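Local coordinates for spore coat polysaccharide biosynthesis protein SpsE (Bacillus subtilis, PDB 1VLI) that probably acts as an N-acylneuraminate-9-phosphate synthase-like enzyme in the biosynthesis of spore coat polysaccharide, at residues D59-R70 against V115-S126; I245-K253 against A263-M272. All blocks are in the same frame, centred on the assembly; numbering follows the deposited sequence.

Contact 1: D59-R70 against V115-S126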
loop_
_atom_site.group_PDB
_atom_site.type_symbol
_atom_site.label_atom_id
_atom_site.label_comp_id
_atom_site.label_asym_id
_atom_site.label_seq_id
_atom_site.Cartn_x
_atom_site.Cartn_y
_atom_site.Cartn_z
ATOM N N ASP A 59 -4.601 -16.475 1.455
ATOM C CA ASP A 59 -4.694 -16.487 -0.001
ATOM C C ASP A 59 -3.421 -16.009 -0.645
ATOM O O ASP A 59 -3.074 -16.411 -1.761
ATOM C CB ASP A 59 -5.827 -15.565 -0.447
ATOM C CG ASP A 59 -7.166 -16.163 -0.169
ATOM O OD1 ASP A 59 -7.419 -17.254 -0.742
ATOM O OD2 ASP A 59 -8.010 -15.653 0.630
ATOM N N ALA A 60 -2.744 -15.112 0.056
ATOM C CA ALA A 60 -1.640 -14.356 -0.507
ATOM C C ALA A 60 -0.612 -14.217 0.583
ATOM O O ALA A 60 -0.955 -14.250 1.777
ATOM C CB ALA A 60 -2.121 -12.947 -0.957
ATOM N N VAL A 61 0.642 -14.049 0.176
ATOM C CA VAL A 61 1.705 -13.755 1.117
ATOM C C VAL A 61 2.439 -12.584 0.532
ATOM O O VAL A 61 2.734 -12.556 -0.672
ATOM C CB VAL A 61 2.656 -14.965 1.344
ATOM C CG1 VAL A 61 3.365 -15.330 0.042
ATOM C CG2 VAL A 61 3.674 -14.667 2.478
ATOM N N LYS A 62 2.698 -11.588 1.374
ATOM C CA LYS A 62 3.261 -10.344 0.905
ATOM C C LYS A 62 4.640 -10.047 1.515
ATOM O O LYS A 62 4.778 -10.050 2.756
ATOM C CB LYS A 62 2.282 -9.216 1.195
ATOM C CG LYS A 62 2.948 -7.864 1.071
ATOM C CD LYS A 62 2.162 -6.959 0.220
ATOM C CE LYS A 62 1.197 -6.134 1.106
ATOM N NZ LYS A 62 1.933 -5.217 2.010
ATOM N N PHE A 63 5.630 -9.782 0.637
ATOM C CA PHE A 63 7.013 -9.424 1.008
ATOM C C PHE A 63 7.394 -8.024 0.528
ATOM O O PHE A 63 6.977 -7.591 -0.553
ATOM C CB PHE A 63 8.017 -10.424 0.408
ATOM C CG PHE A 63 8.008 -11.777 1.094
ATOM C CD1 PHE A 63 8.803 -12.010 2.219
ATOM C CD2 PHE A 63 7.189 -12.798 0.636
ATOM C CE1 PHE A 63 8.775 -13.221 2.877
ATOM C CE2 PHE A 63 7.157 -14.039 1.297
ATOM C CZ PHE A 63 7.949 -14.243 2.422
ATOM N N GLN A 64 8.192 -7.313 1.324
ATOM C CA GLN A 64 8.810 -6.064 0.867
ATOM C C GLN A 64 9.958 -6.348 -0.091
ATOM O O GLN A 64 10.884 -7.104 0.236
ATOM C CB GLN A 64 9.349 -5.271 2.039
ATOM C CG GLN A 64 9.437 -3.772 1.792
ATOM C CD GLN A 64 9.999 -3.024 2.998
ATOM O OE1 GLN A 64 11.082 -2.458 2.926
ATOM N NE2 GLN A 64 9.269 -3.039 4.102
HETATM N N MSE A 65 9.899 -5.751 -1.275
HETATM C CA MSE A 65 10.975 -5.918 -2.238
HETATM C C MSE A 65 11.914 -4.735 -2.321
HETATM O O MSE A 65 13.092 -4.908 -2.596
HETATM C CB MSE A 65 10.429 -6.246 -3.610
HETATM C CG MSE A 65 10.011 -7.697 -3.715
HETATM SE SE MSE A 65 9.498 -8.164 -5.546
HETATM C CE MSE A 65 11.113 -7.663 -6.453
ATOM N N PHE A 66 11.405 -3.538 -2.062
ATOM C CA PHE A 66 12.197 -2.343 -2.269
ATOM C C PHE A 66 12.497 -1.601 -0.965
ATOM O O PHE A 66 11.672 -1.590 -0.045
ATOM C CB PHE A 66 11.527 -1.470 -3.326
ATOM C CG PHE A 66 11.120 -2.248 -4.542
ATOM C CD1 PHE A 66 12.041 -2.524 -5.554
ATOM C CD2 PHE A 66 9.836 -2.771 -4.652
ATOM C CE1 PHE A 66 11.671 -3.275 -6.655
ATOM C CE2 PHE A 66 9.462 -3.533 -5.758
ATOM C CZ PHE A 66 10.374 -3.783 -6.755
ATOM N N GLN A 67 13.703 -1.020 -0.893
ATOM C CA GLN A 67 14.173 -0.281 0.290
ATOM C C GLN A 67 13.521 1.082 0.404
ATOM O O GLN A 67 13.186 1.681 -0.620
ATOM C CB GLN A 67 15.678 -0.116 0.241
ATOM C CG GLN A 67 16.414 -1.318 0.773
ATOM C CD GLN A 67 17.915 -1.140 0.706
ATOM O OE1 GLN A 67 18.408 -0.015 0.522
ATOM N NE2 GLN A 67 18.651 -2.242 0.845
ATOM N N ALA A 68 13.369 1.572 1.640
ATOM C CA ALA A 68 12.610 2.803 1.905
ATOM C C ALA A 68 13.310 4.105 1.452
ATOM O O ALA A 68 12.645 5.098 1.122
ATOM C CB ALA A 68 12.206 2.885 3.384
ATOM N N ASP A 69 14.645 4.080 1.426
ATOM C CA ASP A 69 15.479 5.237 1.049
ATOM C C ASP A 69 15.067 5.891 -0.281
ATOM O O ASP A 69 14.990 7.115 -0.376
ATOM C CB ASP A 69 16.958 4.829 0.979
ATOM C CG ASP A 69 17.388 3.957 2.151
ATOM O OD1 ASP A 69 16.850 2.826 2.321
ATOM O OD2 ASP A 69 18.285 4.321 2.944
ATOM N N ARG A 70 14.800 5.057 -1.289
ATOM C CA ARG A 70 14.433 5.487 -2.647
ATOM C C ARG A 70 13.154 6.339 -2.666
ATOM O O ARG A 70 12.826 6.975 -3.674
ATOM C CB ARG A 70 14.275 4.260 -3.576
ATOM C CG ARG A 70 12.973 3.447 -3.326
ATOM C CD ARG A 70 12.949 2.087 -3.995
ATOM N NE ARG A 70 12.912 2.216 -5.451
ATOM C CZ ARG A 70 13.470 1.343 -6.291
ATOM N NH1 ARG A 70 14.109 0.282 -5.816
ATOM N NH2 ARG A 70 13.400 1.528 -7.605
ATOM N N VAL A 115 -0.016 -20.348 -2.704
ATOM C CA VAL A 115 -0.289 -19.009 -2.228
ATOM C C VAL A 115 0.209 -17.997 -3.263
ATOM O O VAL A 115 1.120 -18.279 -4.076
ATOM C CB VAL A 115 0.227 -18.746 -0.774
ATOM C CG1 VAL A 115 -0.237 -19.829 0.164
ATOM C CG2 VAL A 115 1.715 -18.667 -0.725
ATOM N N ILE A 116 -0.424 -16.831 -3.241
ATOM C CA ILE A 116 -0.176 -15.818 -4.234
ATOM C C ILE A 116 0.798 -14.821 -3.638
ATOM O O ILE A 116 0.487 -14.139 -2.638
ATOM C CB ILE A 116 -1.499 -15.108 -4.625
ATOM C CG1 ILE A 116 -2.492 -16.097 -5.273
ATOM C CG2 ILE A 116 -1.223 -13.886 -5.521
ATOM C CD1 ILE A 116 -3.936 -15.547 -5.353
ATOM N N PHE A 117 1.959 -14.726 -4.274
ATOM C CA PHE A 117 2.976 -13.771 -3.920
ATOM C C PHE A 117 2.551 -12.385 -4.344
ATOM O O PHE A 117 2.124 -12.173 -5.489
ATOM C CB PHE A 117 4.288 -14.125 -4.615
ATOM C CG PHE A 117 5.402 -13.133 -4.361
ATOM C CD1 PHE A 117 6.268 -13.296 -3.270
ATOM C CD2 PHE A 117 5.585 -12.031 -5.198
ATOM C CE1 PHE A 117 7.298 -12.365 -3.029
ATOM C CE2 PHE A 117 6.601 -11.098 -4.955
ATOM C CZ PHE A 117 7.460 -11.273 -3.876
ATOM N N LEU A 118 2.674 -11.447 -3.403
ATOM C CA LEU A 118 2.417 -10.031 -3.659
ATOM C C LEU A 118 3.502 -9.149 -3.078
ATOM O O LEU A 118 4.092 -9.459 -2.043
ATOM C CB LEU A 118 1.078 -9.611 -3.059
ATOM C CG LEU A 118 -0.189 -10.231 -3.636
ATOM C CD1 LEU A 118 -1.304 -9.771 -2.761
ATOM C CD2 LEU A 118 -0.426 -9.798 -5.064
ATOM N N SER A 119 3.755 -8.032 -3.743
ATOM C CA SER A 119 4.615 -7.004 -3.172
ATOM C C SER A 119 4.063 -5.592 -3.454
ATOM O O SER A 119 3.035 -5.426 -4.120
ATOM C CB SER A 119 6.024 -7.154 -3.734
ATOM O OG SER A 119 6.955 -6.599 -2.846
ATOM N N THR A 120 4.814 -4.592 -3.007
ATOM C CA THR A 120 4.443 -3.180 -3.104
ATOM C C THR A 120 5.405 -2.420 -3.996
ATOM O O THR A 120 6.628 -2.611 -3.902
ATOM C CB THR A 120 4.511 -2.567 -1.691
ATOM O OG1 THR A 120 3.716 -3.369 -0.828
ATOM C CG2 THR A 120 3.854 -1.216 -1.633
ATOM N N VAL A 121 4.858 -1.544 -4.838
ATOM C CA VAL A 121 5.687 -0.634 -5.631
ATOM C C VAL A 121 5.540 0.820 -5.193
ATOM O O VAL A 121 4.484 1.226 -4.703
ATOM C CB VAL A 121 5.459 -0.798 -7.148
ATOM C CG1 VAL A 121 5.746 -2.218 -7.535
ATOM C CG2 VAL A 121 4.068 -0.444 -7.544
ATOM N N CYS A 122 6.610 1.591 -5.360
ATOM C CA CYS A 122 6.605 3.005 -4.977
ATOM C C CYS A 122 7.133 3.990 -6.032
ATOM O O CYS A 122 7.258 5.173 -5.738
ATOM C CB CYS A 122 7.410 3.195 -3.685
ATOM S SG CYS A 122 9.062 2.457 -3.782
ATOM N N ASP A 123 7.512 3.497 -7.212
ATOM C CA ASP A 123 7.865 4.348 -8.333
ATOM C C ASP A 123 7.851 3.572 -9.641
ATOM O O ASP A 123 7.604 2.356 -9.657
ATOM C CB ASP A 123 9.213 5.044 -8.132
ATOM C CG ASP A 123 10.280 4.140 -7.553
ATOM O OD1 ASP A 123 10.548 3.043 -8.117
ATOM O OD2 ASP A 123 10.940 4.484 -6.539
ATOM N N GLU A 124 8.107 4.285 -10.732
ATOM C CA GLU A 124 8.127 3.701 -12.068
ATOM C C GLU A 124 9.108 2.503 -12.151
ATOM O O GLU A 124 8.767 1.446 -12.692
ATOM C CB GLU A 124 8.427 4.797 -13.111
ATOM C CG GLU A 124 7.298 5.832 -13.330
ATOM C CD GLU A 124 7.155 6.969 -12.268
ATOM O OE1 GLU A 124 7.890 7.001 -11.238
ATOM O OE2 GLU A 124 6.283 7.875 -12.470
ATOM N N GLY A 125 10.290 2.654 -11.555
ATOM C CA GLY A 125 11.337 1.640 -11.597
ATOM C C GLY A 125 11.078 0.377 -10.785
ATOM O O GLY A 125 11.384 -0.741 -11.239
ATOM N N SER A 126 10.555 0.540 -9.569
ATOM C CA SER A 126 10.110 -0.608 -8.769
ATOM C C SER A 126 8.962 -1.321 -9.489
ATOM O O SER A 126 8.901 -2.563 -9.524
ATOM C CB SER A 126 9.702 -0.188 -7.356
ATOM O OG SER A 126 8.777 0.892 -7.384
HETATM O O HOH W 1 1.709 -2.086 1.380
HETATM O O HOH W 2 5.493 -4.997 0.654
HETATM O O HOH W 3 8.268 -3.325 -1.520
HETATM O O HOH W 4 10.211 6.423 -4.781
#
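Ile116 N donates to Asp59 O and starts a parallel strand pairing, part of the TIM barrel of the NeuB family. Strands 60-63 and 116-118 lie 4.6 Å apart at their axes. Ile116 O accepts from Val61 N, Leu118 N donates to Val61 O, and Leu118 O accepts from Phe63 N. The Phe117 ring leans toward strand 60-63 because its CG is anti to the backbone N (chi1 177°). Phe117 CE1 lies 3.7 Å from Phe63 CD2, and the two side chains cross at about a right angle. The selenium of Met65, a selenomethionine, sits at the edge of the Phe117 ring in a Met-aromatic contact. On the other face of the sheet Leu118 CD1 packs on Ala60 CB. Ser119 OG donates to Phe63 O, though the modelled 2.5 Å is very short and the exact length doubtful. Past this point waters join the two segments: one links Phe63 O to Thr120 OG1, another Met65 N to Thr120 O. Thr120 O also meets the edge of the Phe66 ring. Asp123 caps the helix that follows, with OD1 accepting from Ser126 N. Arg70 NE reaches Asp123 OD2 at 3.2 Å in a salt bridge, on the syn lone pair and in the guanidinium plane. Ser126 CB stands 3.5 Å from the centroid of the Phe66 ring, almost on the ring normal, while Met65 CB covers the opposite face.

Contact 2: I245-K253 against A263-M272; sequences IEKHFTIDK and ALNPDELKEM
Lys253 turns its amine back onto a backbone carbonyl: NZ donates to Ala263 O at 2.7 Å. The chain bends at chi3 and chi4 (75° and 64°), and this curl brings NZ to the carbonyl. Lys253 CD lies 3.2 Å from Glu268 OE1, and a long salt bridge joins NZ to the same oxygen. Replacing Lys253 with an alanine would probably leave Ala263 O without this donor and Glu268 without its nearby positive charge.

Glu268 has a second task. Its OE1 accepts from Asn265 N through the anti lone pair, and Asn265 OD1 accepts from Glu268 N in return. This is a capping box, and it opens helix 266-285. Just before it, Leu264 makes a single backbone bridge to Phe249. Leu264 N donates to His248 O, and Thr250 N donates to Leu264 O at 2.7 Å. Ala263 CB packs against the His248 and Phe249 backbone. His248 binds zinc together with His226, so this loop is paired directly to a strand end that carries a metal ligand.

Just ahead of the helix, the aliphatic part of Lys247 crosses Leu264, with Lys247 CE 3.7 Å from Leu264 CD1. Along the helix itself Leu269 and Met272 make apolar contacts. Leu269 CD2 lies over one face of the Phe249 ring, 4.2 Å from its centroid, in a CH-pi contact. Lys247 CB meets the selenium (SE) of Met272, a selenomethionine, at 3.6 Å. Lys247 NZ goes on to a salt bridge with Asp225. Helix 266-285 thus packs outside strand 244-248 of the barrel. Helix 43-56 touches Phe249 and Leu269, helix 232-239 touches Lys247 and Met272, and strand 30-36 lies beside strand 244-248.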
loop_
_atom_site.group_PDB
_atom_site.type_symbol
_atom_site.label_atom_id
_atom_site.label_comp_id
_atom_site.label_asym_id
_atom_site.label_seq_id
_atom_site.Cartn_x
_atom_site.Cartn_y
_atom_site.Cartn_z
ATOM N N ILE A 245 -8.539 -8.669 3.733
ATOM C CA ILE A 245 -7.948 -8.409 5.051
ATOM C C ILE A 245 -6.466 -8.596 4.897
ATOM O O ILE A 245 -6.026 -9.608 4.342
ATOM C CB ILE A 245 -8.467 -9.400 6.139
ATOM C CG1 ILE A 245 -9.980 -9.338 6.329
ATOM C CG2 ILE A 245 -7.761 -9.199 7.496
ATOM C CD1 ILE A 245 -10.552 -7.891 6.820
ATOM N N GLU A 246 -5.701 -7.639 5.403
ATOM C CA GLU A 246 -4.251 -7.756 5.454
ATOM C C GLU A 246 -3.837 -7.725 6.940
ATOM O O GLU A 246 -4.308 -6.860 7.709
ATOM C CB GLU A 246 -3.639 -6.596 4.687
ATOM C CG GLU A 246 -2.170 -6.715 4.325
ATOM C CD GLU A 246 -1.639 -5.450 3.652
ATOM O OE1 GLU A 246 -2.448 -4.547 3.296
ATOM O OE2 GLU A 246 -0.402 -5.346 3.484
ATOM N N LYS A 247 -3.003 -8.694 7.350
ATOM C CA LYS A 247 -2.438 -8.728 8.707
ATOM C C LYS A 247 -0.975 -9.143 8.650
ATOM O O LYS A 247 -0.622 -10.040 7.858
ATOM C CB LYS A 247 -3.215 -9.726 9.574
ATOM C CG LYS A 247 -2.992 -9.628 11.091
ATOM C CD LYS A 247 -3.977 -8.710 11.772
ATOM C CE LYS A 247 -4.088 -9.032 13.262
ATOM N NZ LYS A 247 -4.925 -8.010 13.966
ATOM N N HIS A 248 -0.132 -8.497 9.471
ATOM C CA HIS A 248 1.277 -8.898 9.609
ATOM C C HIS A 248 1.368 -10.224 10.360
ATOM O O HIS A 248 0.582 -10.480 11.297
ATOM C CB HIS A 248 2.101 -7.874 10.373
ATOM C CG HIS A 248 2.221 -6.553 9.682
ATOM N ND1 HIS A 248 3.428 -6.048 9.257
ATOM C CD2 HIS A 248 1.286 -5.626 9.351
ATOM C CE1 HIS A 248 3.234 -4.869 8.689
ATOM N NE2 HIS A 248 1.944 -4.588 8.735
ATOM N N PHE A 249 2.314 -11.063 9.927
ATOM C CA PHE A 249 2.647 -12.263 10.659
ATOM C C PHE A 249 4.156 -12.483 10.703
ATOM O O PHE A 249 4.906 -11.940 9.895
ATOM C CB PHE A 249 1.932 -13.484 10.078
ATOM C CG PHE A 249 2.606 -14.086 8.872
ATOM C CD1 PHE A 249 2.570 -13.435 7.647
ATOM C CD2 PHE A 249 3.242 -15.325 8.962
ATOM C CE1 PHE A 249 3.161 -13.982 6.530
ATOM C CE2 PHE A 249 3.849 -15.907 7.843
ATOM C CZ PHE A 249 3.819 -15.239 6.623
ATOM N N THR A 250 4.587 -13.264 11.679
ATOM C CA THR A 250 5.987 -13.602 11.827
ATOM C C THR A 250 6.058 -15.082 12.126
ATOM O O THR A 250 5.030 -15.735 12.239
ATOM C CB THR A 250 6.644 -12.771 12.945
ATOM O OG1 THR A 250 7.998 -13.207 13.126
ATOM C CG2 THR A 250 5.977 -13.061 14.312
ATOM N N ILE A 251 7.270 -15.603 12.250
ATOM C CA ILE A 251 7.481 -17.013 12.531
ATOM C C ILE A 251 7.624 -17.207 14.038
ATOM O O ILE A 251 7.400 -18.306 14.563
ATOM C CB ILE A 251 8.715 -17.552 11.693
ATOM C CG1 ILE A 251 8.502 -19.000 11.269
ATOM C CG2 ILE A 251 10.094 -17.331 12.369
ATOM C CD1 ILE A 251 7.540 -19.146 10.116
ATOM N N ASP A 252 7.967 -16.114 14.726
ATOM C CA ASP A 252 8.229 -16.108 16.172
ATOM C C ASP A 252 8.212 -14.670 16.706
ATOM O O ASP A 252 9.074 -13.865 16.354
ATOM C CB ASP A 252 9.586 -16.780 16.460
ATOM C CG ASP A 252 10.053 -16.608 17.894
ATOM O OD1 ASP A 252 9.242 -16.260 18.780
ATOM O OD2 ASP A 252 11.233 -16.817 18.233
ATOM N N LYS A 253 7.245 -14.368 17.573
ATOM C CA LYS A 253 6.991 -12.993 18.054
ATOM C C LYS A 253 8.119 -12.403 18.911
ATOM O O LYS A 253 8.196 -11.184 19.105
ATOM C CB LYS A 253 5.671 -12.933 18.834
ATOM C CG LYS A 253 4.418 -13.133 17.984
ATOM C CD LYS A 253 3.183 -13.472 18.824
ATOM C CE LYS A 253 2.617 -12.266 19.564
ATOM N NZ LYS A 253 2.105 -11.219 18.642
ATOM N N ALA A 263 3.352 -8.673 15.311
ATOM C CA ALA A 263 2.786 -9.502 14.251
ATOM C C ALA A 263 2.203 -10.769 14.852
ATOM O O ALA A 263 2.566 -11.166 15.960
ATOM C CB ALA A 263 3.850 -9.852 13.218
ATOM N N LEU A 264 1.289 -11.408 14.137
ATOM C CA LEU A 264 0.750 -12.682 14.595
ATOM C C LEU A 264 1.758 -13.803 14.322
ATOM O O LEU A 264 2.452 -13.772 13.297
ATOM C CB LEU A 264 -0.563 -12.987 13.885
ATOM C CG LEU A 264 -1.655 -11.932 14.052
ATOM C CD1 LEU A 264 -2.958 -12.510 13.535
ATOM C CD2 LEU A 264 -1.776 -11.520 15.533
ATOM N N ASN A 265 1.853 -14.773 15.238
ATOM C CA ASN A 265 2.630 -15.981 14.978
ATOM C C ASN A 265 1.797 -16.945 14.117
ATOM O O ASN A 265 0.643 -16.646 13.822
ATOM C CB ASN A 265 3.138 -16.611 16.277
ATOM C CG ASN A 265 2.024 -17.128 17.169
ATOM O OD1 ASN A 265 1.035 -17.723 16.710
ATOM N ND2 ASN A 265 2.197 -16.938 18.473
ATOM N N PRO A 266 2.368 -18.053 13.654
ATOM C CA PRO A 266 1.639 -18.956 12.762
ATOM C C PRO A 266 0.308 -19.458 13.274
ATOM O O PRO A 266 -0.603 -19.611 12.470
ATOM C CB PRO A 266 2.606 -20.119 12.589
ATOM C CG PRO A 266 3.944 -19.444 12.690
ATOM C CD PRO A 266 3.763 -18.497 13.843
ATOM N N ASP A 267 0.212 -19.731 14.579
ATOM C CA ASP A 267 -1.014 -20.208 15.207
ATOM C C ASP A 267 -2.100 -19.155 15.192
ATOM O O ASP A 267 -3.239 -19.421 14.786
ATOM C CB ASP A 267 -0.759 -20.591 16.659
ATOM C CG ASP A 267 0.180 -21.735 16.786
ATOM O OD1 ASP A 267 1.390 -21.533 16.511
ATOM O OD2 ASP A 267 -0.198 -22.865 17.142
ATOM N N GLU A 268 -1.739 -17.972 15.676
ATOM C CA GLU A 268 -2.625 -16.833 15.660
ATOM C C GLU A 268 -3.084 -16.487 14.228
ATOM O O GLU A 268 -4.221 -16.050 14.046
ATOM C CB GLU A 268 -1.954 -15.631 16.320
ATOM C CG GLU A 268 -1.433 -15.891 17.726
ATOM C CD GLU A 268 -0.707 -14.686 18.306
ATOM O OE1 GLU A 268 0.240 -14.173 17.653
ATOM O OE2 GLU A 268 -1.082 -14.250 19.418
ATOM N N LEU A 269 -2.222 -16.696 13.225
ATOM C CA LEU A 269 -2.594 -16.442 11.823
ATOM C C LEU A 269 -3.702 -17.388 11.390
ATOM O O LEU A 269 -4.738 -16.919 10.900
ATOM C CB LEU A 269 -1.388 -16.537 10.859
ATOM C CG LEU A 269 -1.615 -16.078 9.398
ATOM C CD1 LEU A 269 -1.886 -14.559 9.255
ATOM C CD2 LEU A 269 -0.469 -16.474 8.470
ATOM N N LYS A 270 -3.487 -18.697 11.587
ATOM C CA LYS A 270 -4.509 -19.747 11.373
ATOM C C LYS A 270 -5.815 -19.439 12.123
ATOM O O LYS A 270 -6.914 -19.638 11.597
ATOM C CB LYS A 270 -3.963 -21.115 11.801
ATOM C CG LYS A 270 -4.813 -22.334 11.401
ATOM N N GLU A 271 -5.672 -18.942 13.348
ATOM C CA GLU A 271 -6.784 -18.562 14.197
ATOM C C GLU A 271 -7.604 -17.424 13.559
ATOM O O GLU A 271 -8.834 -17.523 13.486
ATOM C CB GLU A 271 -6.234 -18.169 15.564
ATOM C CG GLU A 271 -7.247 -17.741 16.603
ATOM C CD GLU A 271 -6.590 -17.364 17.923
ATOM O OE1 GLU A 271 -5.490 -17.900 18.220
ATOM O OE2 GLU A 271 -7.181 -16.536 18.671
HETATM N N MSE A 272 -6.922 -16.369 13.089
HETATM C CA MSE A 272 -7.566 -15.278 12.354
HETATM C C MSE A 272 -8.351 -15.780 11.155
HETATM O O MSE A 272 -9.522 -15.431 10.991
HETATM C CB MSE A 272 -6.568 -14.240 11.871
HETATM C CG MSE A 272 -7.281 -13.000 11.283
HETATM SE SE MSE A 272 -6.081 -11.796 10.360
HETATM C CE MSE A 272 -5.510 -13.021 8.719
#

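In the fold
Contacts 1 and 2 belong to the same parallel barrel sheet, with their centres about 19 Å apart. Strand 30-36 lies between strands 60-63 and 244-248 and hydrogen-bonds to both. The contacts also touch directly. Lys62 NZ of contact 1 forms a salt bridge with Glu246 OE2 of contact 2 at 2.8 Å. Val61 CG2 packs on Phe249 CE1 at 4.1 Å. The zinc site lies close to both. The nearest side-chain atom of His248 is about 2 Å from the zinc ion, that of Lys62 about 6 Å. Contact 1 thus contributes Lys62 near the zinc, its amine paired with Glu246 of contact 2, and contact 2 supplies the ligand His248.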